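Local coordinates for putative aminooxidase (Propionibacterium acnes, PDB 2BAC), which probably isomerises double bonds of polyunsaturated fatty acids as a flavin-dependent enzyme of the amine oxidoreductase family, at residues 311-316 against 323-328. Sequence-based numbering, arbitrary orientation.
Sequences MVYYHR and QIITTY. With ODT ((11E,13E,15Z)-octadeca-11,13,15-trienoic acid), chain E.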
loop_
_atom_site.group_PDB
_atom_site.type_symbol
_atom_site.label_atom_id
_atom_site.label_comp_id
_atom_site.label_asym_id
_atom_site.label_seq_id
_atom_site.Cartn_x
_atom_site.Cartn_y
_atom_site.Cartn_z
ATOM N N MET A 311 2.354 -1.662 16.892
ATOM C CA MET A 311 0.926 -1.826 16.697
ATOM C C MET A 311 0.558 -3.262 16.359
ATOM O O MET A 311 -0.560 -3.695 16.639
ATOM C CB MET A 311 0.471 -0.906 15.566
ATOM C CG MET A 311 0.788 0.562 15.786
ATOM S SD MET A 311 0.042 1.605 14.536
ATOM C CE MET A 311 1.057 1.231 13.113
ATOM N N VAL A 312 1.489 -3.984 15.737
ATOM C CA VAL A 312 1.283 -5.391 15.361
ATOM C C VAL A 312 2.649 -6.059 15.112
ATOM O O VAL A 312 3.633 -5.385 14.826
ATOM C CB VAL A 312 0.414 -5.503 14.076
ATOM C CG1 VAL A 312 1.120 -4.790 12.905
ATOM C CG2 VAL A 312 0.097 -6.970 13.717
ATOM N N TYR A 313 2.724 -7.376 15.252
ATOM C CA TYR A 313 3.936 -8.104 14.853
ATOM C C TYR A 313 3.575 -9.427 14.231
ATOM O O TYR A 313 2.538 -10.006 14.546
ATOM C CB TYR A 313 4.914 -8.308 16.017
ATOM C CG TYR A 313 4.348 -9.047 17.208
ATOM C CD1 TYR A 313 4.239 -10.435 17.220
ATOM C CD2 TYR A 313 3.920 -8.347 18.326
ATOM C CE1 TYR A 313 3.706 -11.093 18.330
ATOM C CE2 TYR A 313 3.413 -8.995 19.430
ATOM C CZ TYR A 313 3.305 -10.356 19.437
ATOM O OH TYR A 313 2.767 -10.958 20.566
ATOM N N TYR A 314 4.463 -9.910 13.373
ATOM C CA TYR A 314 4.135 -10.996 12.459
ATOM C C TYR A 314 4.834 -12.304 12.782
ATOM O O TYR A 314 6.063 -12.407 12.719
ATOM C CB TYR A 314 4.457 -10.565 11.026
ATOM C CG TYR A 314 4.172 -11.563 9.931
ATOM C CD1 TYR A 314 3.136 -12.504 10.028
ATOM C CD2 TYR A 314 4.910 -11.522 8.751
ATOM C CE1 TYR A 314 2.875 -13.402 8.981
ATOM C CE2 TYR A 314 4.652 -12.403 7.697
ATOM C CZ TYR A 314 3.647 -13.348 7.812
ATOM O OH TYR A 314 3.448 -14.221 6.751
ATOM N N HIS A 315 4.012 -13.305 13.098
ATOM C CA HIS A 315 4.449 -14.674 13.325
ATOM C C HIS A 315 4.285 -15.465 12.023
ATOM O O HIS A 315 3.199 -15.914 11.703
ATOM C CB HIS A 315 3.624 -15.289 14.466
ATOM C CG HIS A 315 3.993 -16.702 14.812
ATOM N ND1 HIS A 315 3.170 -17.776 14.542
ATOM C CD2 HIS A 315 5.092 -17.214 15.415
ATOM C CE1 HIS A 315 3.746 -18.887 14.965
ATOM N NE2 HIS A 315 4.911 -18.575 15.502
ATOM N N ARG A 316 5.384 -15.644 11.295
ATOM C CA ARG A 316 5.361 -16.228 9.953
ATOM C C ARG A 316 5.657 -17.725 9.939
ATOM O O ARG A 316 4.846 -18.496 9.464
ATOM C CB ARG A 316 6.366 -15.495 9.059
ATOM C CG ARG A 316 6.335 -15.901 7.603
ATOM C CD ARG A 316 7.017 -14.869 6.756
ATOM N NE ARG A 316 7.347 -15.355 5.421
ATOM C CZ ARG A 316 6.505 -15.439 4.401
ATOM N NH1 ARG A 316 5.228 -15.115 4.537
ATOM N NH2 ARG A 316 6.942 -15.879 3.227
ATOM N N GLN A 323 13.487 -18.009 13.802
ATOM C CA GLN A 323 13.169 -17.320 12.553
ATOM C C GLN A 323 12.706 -15.890 12.852
ATOM O O GLN A 323 12.493 -15.512 14.005
ATOM C CB GLN A 323 12.083 -18.079 11.759
ATOM C CG GLN A 323 12.632 -18.986 10.676
ATOM C CD GLN A 323 13.350 -18.245 9.533
ATOM O OE1 GLN A 323 13.337 -17.014 9.464
ATOM N NE2 GLN A 323 13.977 -19.007 8.633
ATOM N N ILE A 324 12.491 -15.129 11.790
ATOM C CA ILE A 324 12.240 -13.709 11.881
ATOM C C ILE A 324 10.821 -13.348 12.284
ATOM O O ILE A 324 9.838 -13.779 11.660
ATOM C CB ILE A 324 12.519 -13.017 10.525
ATOM C CG1 ILE A 324 13.998 -13.175 10.135
ATOM C CG2 ILE A 324 12.090 -11.546 10.592
ATOM C CD1 ILE A 324 15.001 -12.451 11.055
ATOM N N ILE A 325 10.733 -12.523 13.326
ATOM C CA ILE A 325 9.496 -11.839 13.673
ATOM C C ILE A 325 9.625 -10.374 13.303
ATOM O O ILE A 325 10.521 -9.678 13.798
ATOM C CB ILE A 325 9.192 -11.910 15.192
ATOM C CG1 ILE A 325 9.095 -13.365 15.671
ATOM C CG2 ILE A 325 7.925 -11.104 15.483
ATOM C CD1 ILE A 325 7.984 -14.158 15.009
ATOM N N THR A 326 8.729 -9.905 12.439
ATOM C CA THR A 326 8.724 -8.502 12.025
ATOM C C THR A 326 7.743 -7.722 12.866
ATOM O O THR A 326 6.643 -8.203 13.162
ATOM C CB THR A 326 8.411 -8.312 10.512
ATOM O OG1 THR A 326 7.383 -9.228 10.083
ATOM C CG2 THR A 326 9.706 -8.497 9.678
ATOM N N THR A 327 8.181 -6.530 13.284
ATOM C CA THR A 327 7.350 -5.581 14.028
ATOM C C THR A 327 6.986 -4.396 13.156
ATOM O O THR A 327 7.745 -4.046 12.234
ATOM C CB THR A 327 8.080 -5.051 15.265
ATOM O OG1 THR A 327 9.250 -4.299 14.869
ATOM C CG2 THR A 327 8.434 -6.228 16.240
ATOM N N TYR A 328 5.847 -3.764 13.468
ATOM C CA TYR A 328 5.294 -2.666 12.660
ATOM C C TYR A 328 4.873 -1.456 13.497
ATOM O O TYR A 328 4.098 -1.589 14.462
ATOM C CB TYR A 328 4.111 -3.173 11.818
ATOM C CG TYR A 328 4.488 -4.373 10.984
ATOM C CD1 TYR A 328 4.866 -4.233 9.655
ATOM C CD2 TYR A 328 4.542 -5.652 11.557
ATOM C CE1 TYR A 328 5.252 -5.334 8.894
ATOM C CE2 TYR A 328 4.929 -6.764 10.814
ATOM C CZ TYR A 328 5.287 -6.603 9.484
ATOM O OH TYR A 328 5.672 -7.707 8.766
HETATM O O1 ODT E . -3.836 -10.779 11.405
HETATM C C1 ODT E . -3.385 -11.932 11.298
HETATM O O2 ODT E . -4.096 -12.953 11.448
HETATM C C2 ODT E . -1.924 -12.045 10.972
HETATM C C3 ODT E . -1.415 -10.644 10.632
HETATM C C4 ODT E . 0.078 -10.497 10.889
HETATM C C5 ODT E . 0.433 -9.028 11.072
HETATM C C6 ODT E . 1.085 -8.517 9.804
HETATM C C7 ODT E . 1.138 -7.006 9.730
HETATM C C8 ODT E . 0.708 -6.542 8.350
HETATM C C9 ODT E . 1.510 -5.303 8.034
HETATM C C10 ODT E . 1.026 -4.414 6.891
HETATM C C11 ODT E . -0.110 -4.868 6.003
HETATM C C12 ODT E . -0.402 -3.939 5.102
HETATM C C13 ODT E . -1.426 -3.954 4.062
HETATM C C14 ODT E . -2.279 -4.919 3.796
HETATM C C15 ODT E . -3.198 -4.662 2.692
HETATM C C16 ODT E . -4.129 -5.542 2.310
HETATM C C17 ODT E . -4.337 -6.897 2.968
HETATM C C18 ODT E . -5.478 -7.635 2.285
HETATM O O HOH W 1 7.789 -12.465 10.281
HETATM O O HOH W 2 8.319 -16.127 11.934
#
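Ile324 O comes near Tyr314 O and is linked to segment 311-316 by two waters: both donate to Ile324 O at 2.8 Å, one also donates to Tyr314 O, and the other accepts Arg316 N. Next, Ile325 brings CD1 to 3.5 Å from Tyr314 O and to the edge of the His315 ring. From Thr326, O accepts Tyr314 N at 2.8 Å (N-H...O angle 156°). Its OG1 lies in the plane of the Tyr314 ring, at the edge, and 3.4 Å from Tyr314 CB; Tyr314 CG is anti to the backbone N (chi1 -180°), which carries the ring past this hydroxyl toward Arg316, whose NH1 donates to Tyr314 OH. Thr327 pairs with Tyr313 at a non-hydrogen-bonded position on the opposite face, where helix 341-355 packs. At the end of the pairing away from the turn, Tyr328 O takes Met311 N at 3.0 Å, nearly straight at 172°, Tyr328 N donates to Val312 O, and Tyr328 CB touches Val312 CG1 at 3.6 Å. Trienoic acid C9 sits 3.8 Å above one face of the Tyr328 ring, and Val312 CG2 approaches ligand C5 to 3.4 Å. Val312, Tyr314 and Tyr328 therefore present a mainly apolar wall to the fatty chain, consistent with hydrophobic contact along it, while Tyr297 and Arg88 supply polar contacts to the ligand; Tyr328, which also touches FAD, joins that wall to the flavin.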